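Local atomic coordinates of D-isomer specific 2-hydroxyacid dehydrogenase family protein (PDB entry 3HG7), a protein that probably acts as an NAD-dependent oxidoreductase of the D-isomer specific 2-hydroxyacid dehydrogenase family. Residues 39-44 with 59-64; 29-34 with 45-50; 68-73 with 298-303; 50-55 with 291-296. The protein carries 1 engineered substitution. All blocks are in the same frame, centred on the assembly; numbering follows the deposited sequence.

Contact 1 of 4, residues 39-44 with 59-64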
# COMPACT_ATOMS: atom_id res chain seq x y z
N SER A 39 -13.04 -18.86 16.14
CA SER A 39 -13.71 -19.56 17.22
C SER A 39 -13.13 -19.23 18.61
O SER A 39 -13.87 -18.94 19.56
CB SER A 39 -13.71 -21.08 16.96
OG SER A 39 -14.38 -21.75 18.03
N ASP A 40 -11.80 -19.29 18.73
CA ASP A 40 -11.14 -18.94 19.99
C ASP A 40 -11.33 -17.46 20.30
O ASP A 40 -11.49 -17.08 21.46
CB ASP A 40 -9.63 -19.26 19.97
CG ASP A 40 -9.34 -20.74 20.08
OD1 ASP A 40 -10.27 -21.53 20.36
OD2 ASP A 40 -8.17 -21.11 19.88
N ALA A 41 -11.35 -16.63 19.27
CA ALA A 41 -11.56 -15.20 19.48
C ALA A 41 -12.95 -14.87 20.03
O ALA A 41 -13.11 -13.93 20.82
CB ALA A 41 -11.29 -14.43 18.23
N GLU A 42 -13.96 -15.64 19.61
CA GLU A 42 -15.35 -15.45 20.09
C GLU A 42 -15.44 -15.40 21.58
O GLU A 42 -16.22 -14.62 22.13
CB GLU A 42 -16.29 -16.58 19.61
CG GLU A 42 -16.35 -16.77 18.12
CD GLU A 42 -17.28 -15.82 17.39
OE1 GLU A 42 -17.87 -14.92 18.02
OE2 GLU A 42 -17.44 -15.98 16.15
N LYS A 43 -14.67 -16.26 22.24
CA LYS A 43 -14.69 -16.39 23.66
C LYS A 43 -13.94 -15.29 24.37
O LYS A 43 -14.17 -15.06 25.55
CB LYS A 43 -14.12 -17.75 24.09
CG LYS A 43 -14.76 -18.92 23.35
CD LYS A 43 -14.30 -20.24 23.91
CE LYS A 43 -15.01 -21.38 23.19
NZ LYS A 43 -14.03 -22.44 22.84
N LEU A 44 -13.05 -14.61 23.65
CA LEU A 44 -12.10 -13.71 24.30
C LEU A 44 -12.30 -12.24 24.01
O LEU A 44 -11.89 -11.42 24.81
CB LEU A 44 -10.66 -14.09 23.94
CG LEU A 44 -10.20 -15.50 24.34
CD1 LEU A 44 -8.83 -15.73 23.76
CD2 LEU A 44 -10.15 -15.61 25.87
N LYS A 59 -13.34 -7.68 12.11
CA LYS A 59 -14.67 -7.21 11.68
C LYS A 59 -15.88 -8.06 12.10
O LYS A 59 -16.86 -7.48 12.61
CB LYS A 59 -14.72 -6.89 10.16
CG LYS A 59 -16.06 -6.27 9.72
CD LYS A 59 -16.08 -5.88 8.23
CE LYS A 59 -17.29 -5.00 7.94
NZ LYS A 59 -17.16 -4.31 6.60
N PRO A 60 -15.83 -9.41 11.91
CA PRO A 60 -16.94 -10.28 12.35
C PRO A 60 -17.07 -10.42 13.87
O PRO A 60 -18.08 -10.93 14.36
CB PRO A 60 -16.58 -11.65 11.75
CG PRO A 60 -15.13 -11.57 11.42
CD PRO A 60 -14.89 -10.15 11.06
N LEU A 61 -16.06 -9.99 14.62
CA LEU A 61 -16.07 -10.13 16.08
C LEU A 61 -16.39 -8.80 16.76
O LEU A 61 -16.67 -8.77 17.97
CB LEU A 61 -14.70 -10.66 16.55
CG LEU A 61 -14.38 -12.11 16.15
CD1 LEU A 61 -12.91 -12.43 16.11
CD2 LEU A 61 -15.05 -13.03 17.14
N LEU A 62 -16.39 -7.71 16.00
CA LEU A 62 -16.41 -6.36 16.61
C LEU A 62 -17.65 -6.06 17.44
O LEU A 62 -17.54 -5.38 18.47
CB LEU A 62 -16.21 -5.24 15.59
CG LEU A 62 -14.78 -4.75 15.41
CD1 LEU A 62 -14.77 -3.59 14.43
CD2 LEU A 62 -14.17 -4.32 16.72
N ALA A 63 -18.82 -6.56 17.02
CA ALA A 63 -20.05 -6.33 17.82
C ALA A 63 -19.96 -6.91 19.22
O ALA A 63 -20.67 -6.44 20.12
CB ALA A 63 -21.31 -6.86 17.12
N LYS A 64 -19.09 -7.90 19.44
CA LYS A 64 -18.87 -8.51 20.77
C LYS A 64 -17.80 -7.79 21.63
O LYS A 64 -17.66 -8.10 22.84
CB LYS A 64 -18.45 -9.98 20.63
CG LYS A 64 -19.56 -10.85 20.05
CD LYS A 64 -19.23 -12.32 20.14
CE LYS A 64 -20.43 -13.17 19.71
NZ LYS A 64 -20.10 -14.64 19.68
O HOH W 1 -19.02 -15.09 22.59
O HOH W 2 -19.01 -12.95 16.59

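Contact 2 of 4, residues 29-34 with 45-50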
# COMPACT_ATOMS: atom_id res chain seq x y z
N HIS A 29 0.82 -4.23 33.84
CA HIS A 29 -0.62 -4.12 33.93
C HIS A 29 -1.30 -4.42 32.58
O HIS A 29 -2.36 -3.85 32.26
CB HIS A 29 -1.06 -2.73 34.43
CG HIS A 29 -0.05 -2.04 35.31
ND1 HIS A 29 0.24 -2.45 36.59
CD2 HIS A 29 0.72 -0.94 35.09
CE1 HIS A 29 1.15 -1.65 37.12
NE2 HIS A 29 1.47 -0.73 36.22
N LEU A 30 -0.71 -5.31 31.78
CA LEU A 30 -1.34 -5.69 30.51
C LEU A 30 -1.34 -7.19 30.33
O LEU A 30 -0.28 -7.78 30.18
CB LEU A 30 -0.63 -5.04 29.33
CG LEU A 30 -1.27 -5.31 27.95
CD1 LEU A 30 -2.67 -4.71 27.87
CD2 LEU A 30 -0.40 -4.79 26.82
N ARG A 31 -2.52 -7.80 30.35
CA ARG A 31 -2.64 -9.25 30.04
C ARG A 31 -2.71 -9.39 28.52
O ARG A 31 -3.55 -8.76 27.88
CB ARG A 31 -3.89 -9.84 30.68
CG ARG A 31 -4.06 -11.34 30.43
CD ARG A 31 -5.30 -11.94 31.12
NE ARG A 31 -6.55 -11.25 30.78
CZ ARG A 31 -7.74 -11.85 30.70
NH1 ARG A 31 -7.86 -13.16 30.91
NH2 ARG A 31 -8.82 -11.14 30.40
N ILE A 32 -1.85 -10.25 27.96
CA ILE A 32 -1.77 -10.44 26.51
C ILE A 32 -2.38 -11.78 26.15
O ILE A 32 -1.91 -12.83 26.61
CB ILE A 32 -0.32 -10.34 25.99
CG1 ILE A 32 0.22 -8.93 26.26
CG2 ILE A 32 -0.24 -10.70 24.51
CD1 ILE A 32 1.73 -8.79 26.08
N LEU A 33 -3.46 -11.74 25.39
CA LEU A 33 -4.19 -12.94 25.04
C LEU A 33 -4.04 -13.10 23.56
O LEU A 33 -3.76 -12.13 22.86
CB LEU A 33 -5.68 -12.82 25.38
CG LEU A 33 -6.06 -12.65 26.85
CD1 LEU A 33 -7.60 -12.72 26.98
CD2 LEU A 33 -5.41 -13.73 27.70
N ARG A 34 -4.21 -14.34 23.09
CA ARG A 34 -3.99 -14.58 21.69
C ARG A 34 -5.11 -15.48 21.16
O ARG A 34 -5.48 -16.46 21.82
CB ARG A 34 -2.62 -15.23 21.53
CG ARG A 34 -2.32 -15.83 20.22
CD ARG A 34 -0.88 -16.36 20.23
NE ARG A 34 -0.63 -17.23 19.11
CZ ARG A 34 0.48 -17.94 18.92
NH1 ARG A 34 1.49 -17.84 19.77
NH2 ARG A 34 0.59 -18.71 17.84
N ILE A 45 -12.95 -11.91 22.90
CA ILE A 45 -12.91 -10.51 22.45
C ILE A 45 -13.68 -9.58 23.38
O ILE A 45 -13.29 -8.41 23.55
CB ILE A 45 -13.38 -10.34 21.00
CG1 ILE A 45 -13.19 -8.87 20.59
CG2 ILE A 45 -14.84 -10.83 20.84
CD1 ILE A 45 -12.75 -8.65 19.24
N GLY A 46 -14.74 -10.10 24.00
CA GLY A 46 -15.50 -9.29 24.95
C GLY A 46 -14.68 -8.84 26.14
O GLY A 46 -15.05 -7.88 26.81
N GLU A 47 -13.57 -9.55 26.40
CA GLU A 47 -12.66 -9.19 27.47
C GLU A 47 -11.54 -8.20 27.13
O GLU A 47 -10.84 -7.74 28.04
CB GLU A 47 -12.05 -10.44 28.07
CG GLU A 47 -13.10 -11.24 28.82
CD GLU A 47 -12.56 -12.55 29.31
OE1 GLU A 47 -13.04 -13.61 28.83
OE2 GLU A 47 -11.63 -12.53 30.15
N ALA A 48 -11.40 -7.85 25.85
CA ALA A 48 -10.25 -7.06 25.39
C ALA A 48 -10.52 -5.57 25.49
O ALA A 48 -11.47 -5.05 24.87
CB ALA A 48 -9.91 -7.42 23.96
N HIS A 49 -9.70 -4.88 26.27
CA HIS A 49 -9.65 -3.42 26.18
C HIS A 49 -8.88 -2.92 24.96
O HIS A 49 -9.20 -1.87 24.44
CB HIS A 49 -9.05 -2.83 27.45
CG HIS A 49 -9.67 -3.38 28.68
ND1 HIS A 49 -9.14 -4.46 29.34
CD2 HIS A 49 -10.80 -3.04 29.35
CE1 HIS A 49 -9.90 -4.75 30.39
NE2 HIS A 49 -10.92 -3.91 30.41
N ILE A 50 -7.88 -3.69 24.53
CA ILE A 50 -7.04 -3.28 23.39
C ILE A 50 -7.05 -4.43 22.43
O ILE A 50 -7.01 -5.57 22.85
CB ILE A 50 -5.57 -3.01 23.84
CG1 ILE A 50 -5.56 -1.94 24.96
CG2 ILE A 50 -4.73 -2.47 22.64
CD1 ILE A 50 -4.18 -1.62 25.47

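Contact 3 of 4, residues 68-73 with 298-303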
# COMPACT_ATOMS: atom_id res chain seq x y z
N LEU A 68 -13.92 -2.76 24.34
CA LEU A 68 -12.85 -2.24 23.47
C LEU A 68 -12.75 -0.71 23.48
O LEU A 68 -13.75 -0.03 23.26
CB LEU A 68 -13.05 -2.74 22.03
CG LEU A 68 -11.99 -2.27 21.02
CD1 LEU A 68 -10.62 -2.87 21.36
CD2 LEU A 68 -12.38 -2.66 19.62
N SER A 69 -11.54 -0.23 23.77
CA SER A 69 -11.17 1.18 23.84
C SER A 69 -10.27 1.61 22.69
O SER A 69 -10.35 2.76 22.19
CB SER A 69 -10.40 1.40 25.15
OG SER A 69 -11.33 1.34 26.22
N TRP A 70 -9.34 0.72 22.33
CA TRP A 70 -8.35 1.00 21.28
C TRP A 70 -7.98 -0.26 20.45
O TRP A 70 -7.61 -1.31 20.97
CB TRP A 70 -7.10 1.66 21.86
CG TRP A 70 -5.96 1.76 20.93
CD1 TRP A 70 -5.98 2.13 19.60
CD2 TRP A 70 -4.60 1.43 21.23
NE1 TRP A 70 -4.73 2.06 19.08
CE2 TRP A 70 -3.86 1.62 20.05
CE3 TRP A 70 -3.95 0.97 22.38
CZ2 TRP A 70 -2.48 1.36 19.98
CZ3 TRP A 70 -2.58 0.73 22.32
CH2 TRP A 70 -1.86 0.94 21.12
N PHE A 71 -8.12 -0.11 19.14
CA PHE A 71 -7.81 -1.17 18.15
C PHE A 71 -6.68 -0.63 17.29
O PHE A 71 -6.83 0.37 16.58
CB PHE A 71 -9.06 -1.41 17.31
CG PHE A 71 -8.93 -2.45 16.22
CD1 PHE A 71 -7.73 -3.08 15.93
CD2 PHE A 71 -10.03 -2.71 15.42
CE1 PHE A 71 -7.63 -4.02 14.85
CE2 PHE A 71 -9.94 -3.63 14.36
CZ PHE A 71 -8.73 -4.26 14.09
N GLN A 72 -5.53 -1.27 17.39
CA GLN A 72 -4.40 -1.02 16.50
C GLN A 72 -4.49 -2.02 15.34
O GLN A 72 -4.29 -3.24 15.55
CB GLN A 72 -3.08 -1.23 17.21
CG GLN A 72 -1.83 -1.10 16.29
CD GLN A 72 -1.65 0.31 15.77
OE1 GLN A 72 -1.52 1.28 16.56
NE2 GLN A 72 -1.64 0.45 14.44
N SER A 73 -4.82 -1.51 14.16
CA SER A 73 -4.76 -2.31 12.91
C SER A 73 -3.31 -2.61 12.52
O SER A 73 -2.43 -1.78 12.71
CB SER A 73 -5.47 -1.60 11.75
OG SER A 73 -5.23 -2.28 10.51
N ILE A 298 2.04 3.56 25.20
CA ILE A 298 2.49 4.60 26.15
C ILE A 298 1.62 5.87 26.13
O ILE A 298 1.29 6.39 27.20
CB ILE A 298 3.97 5.00 25.94
CG1 ILE A 298 4.91 3.79 26.00
CG2 ILE A 298 4.40 6.10 26.96
CD1 ILE A 298 4.77 2.91 27.22
N ARG A 299 1.26 6.35 24.95
CA ARG A 299 0.36 7.52 24.84
C ARG A 299 -1.03 7.16 25.36
O ARG A 299 -1.62 7.88 26.17
CB ARG A 299 0.27 7.99 23.38
CG ARG A 299 1.54 8.60 22.75
CD ARG A 299 1.52 8.35 21.25
NE ARG A 299 2.69 8.88 20.54
CZ ARG A 299 3.21 8.35 19.43
NH1 ARG A 299 2.68 7.26 18.87
NH2 ARG A 299 4.28 8.91 18.87
N PHE A 300 -1.53 5.99 24.96
CA PHE A 300 -2.86 5.55 25.37
C PHE A 300 -3.09 5.49 26.90
O PHE A 300 -4.12 5.98 27.40
CB PHE A 300 -3.14 4.16 24.74
CG PHE A 300 -4.44 3.56 25.17
CD1 PHE A 300 -5.65 4.05 24.70
CD2 PHE A 300 -4.46 2.46 26.03
CE1 PHE A 300 -6.88 3.48 25.11
CE2 PHE A 300 -5.68 1.89 26.44
CZ PHE A 300 -6.89 2.40 25.96
N ILE A 301 -2.15 4.90 27.62
CA ILE A 301 -2.32 4.75 29.08
C ILE A 301 -2.08 6.05 29.83
O ILE A 301 -2.44 6.14 31.01
CB ILE A 301 -1.44 3.61 29.68
CG1 ILE A 301 0.04 3.99 29.58
CG2 ILE A 301 -1.76 2.25 29.00
CD1 ILE A 301 0.96 2.95 30.19
N ASP A 302 -1.52 7.05 29.14
CA ASP A 302 -1.39 8.42 29.68
C ASP A 302 -2.55 9.32 29.26
O ASP A 302 -2.58 10.49 29.62
CB ASP A 302 -0.08 9.06 29.23
CG ASP A 302 1.14 8.47 29.92
OD1 ASP A 302 1.02 7.74 30.93
OD2 ASP A 302 2.27 8.78 29.46
N GLY A 303 -3.50 8.80 28.48
CA GLY A 303 -4.59 9.62 27.94
C GLY A 303 -4.23 10.61 26.84
O GLY A 303 -5.01 11.52 26.54

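Contact 4 of 4, residues 50-55 with 291-296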
# COMPACT_ATOMS: atom_id res chain seq x y z
N ILE A 50 -7.88 -3.69 24.53
CA ILE A 50 -7.04 -3.28 23.39
C ILE A 50 -7.05 -4.43 22.43
O ILE A 50 -7.01 -5.57 22.85
CB ILE A 50 -5.57 -3.01 23.84
CG1 ILE A 50 -5.56 -1.94 24.96
CG2 ILE A 50 -4.73 -2.47 22.64
CD1 ILE A 50 -4.18 -1.62 25.47
N LEU A 51 -7.10 -4.13 21.13
CA LEU A 51 -7.03 -5.20 20.13
C LEU A 51 -5.92 -4.87 19.11
O LEU A 51 -5.79 -3.72 18.66
CB LEU A 51 -8.38 -5.29 19.42
CG LEU A 51 -8.52 -6.37 18.34
CD1 LEU A 51 -8.54 -7.76 18.98
CD2 LEU A 51 -9.80 -6.11 17.54
N MET A 52 -5.11 -5.87 18.74
CA MET A 52 -4.22 -5.69 17.57
C MET A 52 -4.53 -6.81 16.58
O MET A 52 -4.45 -7.99 16.96
CB MET A 52 -2.75 -5.74 17.96
CG MET A 52 -1.79 -5.59 16.73
SD MET A 52 -0.26 -4.59 16.89
CE MET A 52 0.53 -5.60 18.13
N ALA A 53 -4.91 -6.45 15.36
CA ALA A 53 -5.51 -7.42 14.42
C ALA A 53 -5.48 -6.90 13.02
O ALA A 53 -5.30 -5.70 12.79
CB ALA A 53 -6.97 -7.67 14.79
N GLU A 54 -5.67 -7.81 12.06
CA GLU A 54 -5.97 -7.38 10.70
C GLU A 54 -7.43 -7.00 10.73
O GLU A 54 -8.23 -7.69 11.40
CB GLU A 54 -5.71 -8.51 9.69
CG GLU A 54 -4.26 -8.64 9.31
CD GLU A 54 -3.48 -9.47 10.30
OE1 GLU A 54 -3.74 -10.68 10.37
OE2 GLU A 54 -2.54 -8.94 10.94
N PRO A 55 -7.80 -5.89 10.06
CA PRO A 55 -9.22 -5.48 10.00
C PRO A 55 -10.20 -6.58 9.62
O PRO A 55 -11.21 -6.73 10.31
CB PRO A 55 -9.21 -4.41 8.92
CG PRO A 55 -7.89 -3.76 9.12
CD PRO A 55 -6.94 -4.91 9.39
N GLN A 291 6.59 -1.86 17.28
CA GLN A 291 7.16 -0.60 17.70
C GLN A 291 6.09 0.50 17.68
O GLN A 291 6.02 1.29 18.61
CB GLN A 291 8.35 -0.24 16.78
CG GLN A 291 9.23 0.91 17.25
CD GLN A 291 10.41 1.18 16.30
OE1 GLN A 291 11.23 2.06 16.56
NE2 GLN A 291 10.49 0.42 15.21
N ILE A 292 5.25 0.52 16.64
CA ILE A 292 4.11 1.46 16.55
C ILE A 292 3.12 1.22 17.69
O ILE A 292 2.66 2.17 18.34
CB ILE A 292 3.40 1.38 15.19
CG1 ILE A 292 4.30 1.97 14.09
CG2 ILE A 292 2.07 2.13 15.19
CD1 ILE A 292 3.78 1.70 12.66
N PHE A 293 2.84 -0.05 17.93
CA PHE A 293 1.94 -0.44 19.02
C PHE A 293 2.46 0.03 20.38
O PHE A 293 1.74 0.69 21.13
CB PHE A 293 1.67 -1.94 19.04
CG PHE A 293 0.80 -2.35 20.23
CD1 PHE A 293 -0.59 -2.30 20.14
CD2 PHE A 293 1.39 -2.70 21.44
CE1 PHE A 293 -1.39 -2.64 21.24
CE2 PHE A 293 0.61 -3.00 22.56
CZ PHE A 293 -0.79 -2.98 22.46
N VAL A 294 3.71 -0.28 20.70
CA VAL A 294 4.24 0.09 22.01
C VAL A 294 4.33 1.62 22.22
O VAL A 294 4.03 2.10 23.31
CB VAL A 294 5.59 -0.63 22.28
CG1 VAL A 294 6.32 -0.04 23.49
CG2 VAL A 294 5.35 -2.12 22.44
N ARG A 295 4.69 2.38 21.19
CA ARG A 295 4.72 3.85 21.32
C ARG A 295 3.30 4.38 21.54
O ARG A 295 3.07 5.24 22.39
CB ARG A 295 5.42 4.55 20.13
CG ARG A 295 6.94 4.33 20.03
CD ARG A 295 7.61 5.21 18.94
NE ARG A 295 6.72 5.45 17.79
CZ ARG A 295 6.90 4.94 16.57
NH1 ARG A 295 6.02 5.21 15.61
NH2 ARG A 295 7.95 4.17 16.31
N ASN A 296 2.34 3.85 20.78
CA ASN A 296 0.93 4.22 20.96
C ASN A 296 0.38 3.77 22.30
O ASN A 296 -0.44 4.47 22.90
CB ASN A 296 0.08 3.67 19.81
CG ASN A 296 -0.17 4.71 18.70
OD1 ASN A 296 0.01 5.92 18.89
ND2 ASN A 296 -0.64 4.22 17.55

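Contact 1 of 4, residues 39-44 with 59-64
E42 and K64 form the salt bridge of this contact. NZ of K64 lies 2.8 Å from OE1 of E42. The ammonium comes from above the carboxylate, 41° out of its plane. The lysine chain is extended beyond CG and carries its charge from 59-64 over to helix 38-44. The glutamate bends instead. Its chi2 of -82° folds the carboxylate back beside the helix, where OE1 faces K64 and OE2 is hydrogen-bonded by Q38 one turn earlier. Each carboxylate oxygen therefore has a protein partner, which limits rotation of the group.

Two waters add to the polar layer. One donates to the backbone O of E42 and accepts from NZ of K64, at 3.1 Å from NZ. The other donates to OE1 of E42, at 2.7 Å, and also to the backbone O of P60. OE1 thus takes a bond from the lysine and one from a water.

The two segments belong to the open alpha/beta domain built on the five-stranded parallel sheet. Helix 38-44 leads toward strand 50-53. Residues 59-64 lie in the loop between helix 55-58 and strand 70-73.

The apolar part lies beneath the charges. CB of A41 meets CD1 of L61 at 3.3 Å, tighter than usual for two carbons. The other branch of L61, CD2, sits under the carboxylate of E42, 3.6 Å from its CD and on the opposite face from NZ of K64. The two methyls of L61 thus reach successive helix residues. A41 and L61 are buried, and both also touch L11 of strand 6-11.

Contact 2 of 4, residues 29-34 with 45-50
R31 and E47 meet on the partly exposed side of the contact, through a single bond. NH2 of R31 donates to OE2 of E47 at 3.1 Å, and the N-H...O angle of 178° makes it almost straight. The oxygen lies in the guanidinium plane; the N-H meets it on the anti side, tilted out of the carboxylate plane. The two flat groups are turned 35° apart. NH1 stays 3.9 Å from OE2, so one N-H carries the bridge. R31 bends at chi3 (55°), which swings its guanidinium toward the 45-50 loop. NH2 also bonds OG1 of T7, and CD1 of L33 lies 3.8 Å above the centre of one guanidinium face.

The buried side is apolar and small. CD1 of L30 touches CD1 of I50 at 4.2 Å, an ordinary van der Waals distance. The two side chains cross at about a right angle.

Strand 30-34 is an outer strand of the parallel sheet. Strand 6-11 lies between it and strand 50-53, and L30 and I50 meet across it. R31 leaves the other face of its strand to reach E47 in the loop. On the buried side, Y297 of helix 286-301 touches both L30 and I50.

Contact 3 of 4, residues 68-73 with 298-303
The last turn of helix 286-301 packs, through F300, on the start of strand 70-73 of the five-stranded parallel sheet and on S69 just before it. CB of W70 is 3.7 Å from CE1 of F300. It lies off-centre over the ring as a CH-pi contact, 4.2 Å from the centroid and 29° off the ring normal. The indole follows with CE3, which sits 3.8 Å above the F300 plane, toward the rim near CG. The six-membered ring of W70 and the F300 ring are inclined at 38° with centroids 5.3 Å apart, an oblique aromatic pair. S69 comes in at the ring edge instead, with its CB 3.7 Å from CZ of F300.

F300 holds CG anti to its backbone N (chi1 176°), which sends the ring from the helix toward the strand. W70 has a similar first torsion and lays the indole between sheet and helix.

W70 also meets the ring of F293, seven residues before F300 on the same helix. The indole NE1 is hydrogen-bonded to OG1 of T93, on the neighbouring strand. G303, at positive phi, closes the helix in a Schellman motif, with its N bonded to O of F300.

No hydrogen bond crosses between the two segments. Their hold on each other is dispersion and CH-pi contact, while the polar edge of the indole is satisfied within the sheet, which is consistent with a fixed ring plane.

Contact 4 of 4, residues 50-55 with 291-296
F293 meets strand 50-53 through two residues, I50 and M52. I50 sends CG2 to the edge of the ring, near its plane, at 3.6 Å from CE1. This is the other branch of the isoleucine from the one that ends in CD1. M52 comes to the opposite end of the phenylalanine, near the root of the ring. Its CE is 3.9 Å from CG of F293, and its SD is the same distance from CB. The sulfur stands 4.9 Å from the ring centroid and 51° off the normal, so this Met-aromatic contact is oblique.

The methionine reaches the ring by bending. Its CG is anti to the backbone N, and turns at chi2 (141°) and chi3 (63°) bring the methyl back onto the phenylalanine.

I50 and M52 alternate with L51 along the strand, so their side chains leave the same face of the parallel sheet, while L51 points away from helix 286-301. The helix covers that face. It comes more than 230 residues later in the chain. As in D-2-hydroxyacid dehydrogenases, it probably returns to complete the domain begun by the N-terminal chain, usually called the substrate-binding or catalytic domain.

Further out, W70 of the next strand lays its indole nearly parallel to the F293 ring. L8 of strand 6-11 and L22 of helix 15-24 also touch F293, and L22 and Y18 touch M52. All three residues of the contact are buried. One turn along the helix, N296 gives its ND2 to OE1 of Q72 and takes the backbone N of D307 on OD1.

All four contacts lie in the domain built on the five-stranded parallel sheet. Contacts 3 and 4 are the closest pair, with centres about 8 Å apart. Both use helix 286-301, against the neighbouring strands 70-73 and 50-53. Contact 2 is about 12 Å from each of them and shares I50 with contact 4. Contact 1 lies about 12 Å from contact 2 and touches it where I45 packs on L61 and K64. Contacts 1 and 2 are local and interleave along the chain. Contacts 3 and 4 span more than 220 residues. They tie the C-terminal helix to the N-terminal domain, with the probable NAD-binding domain between in the sequence.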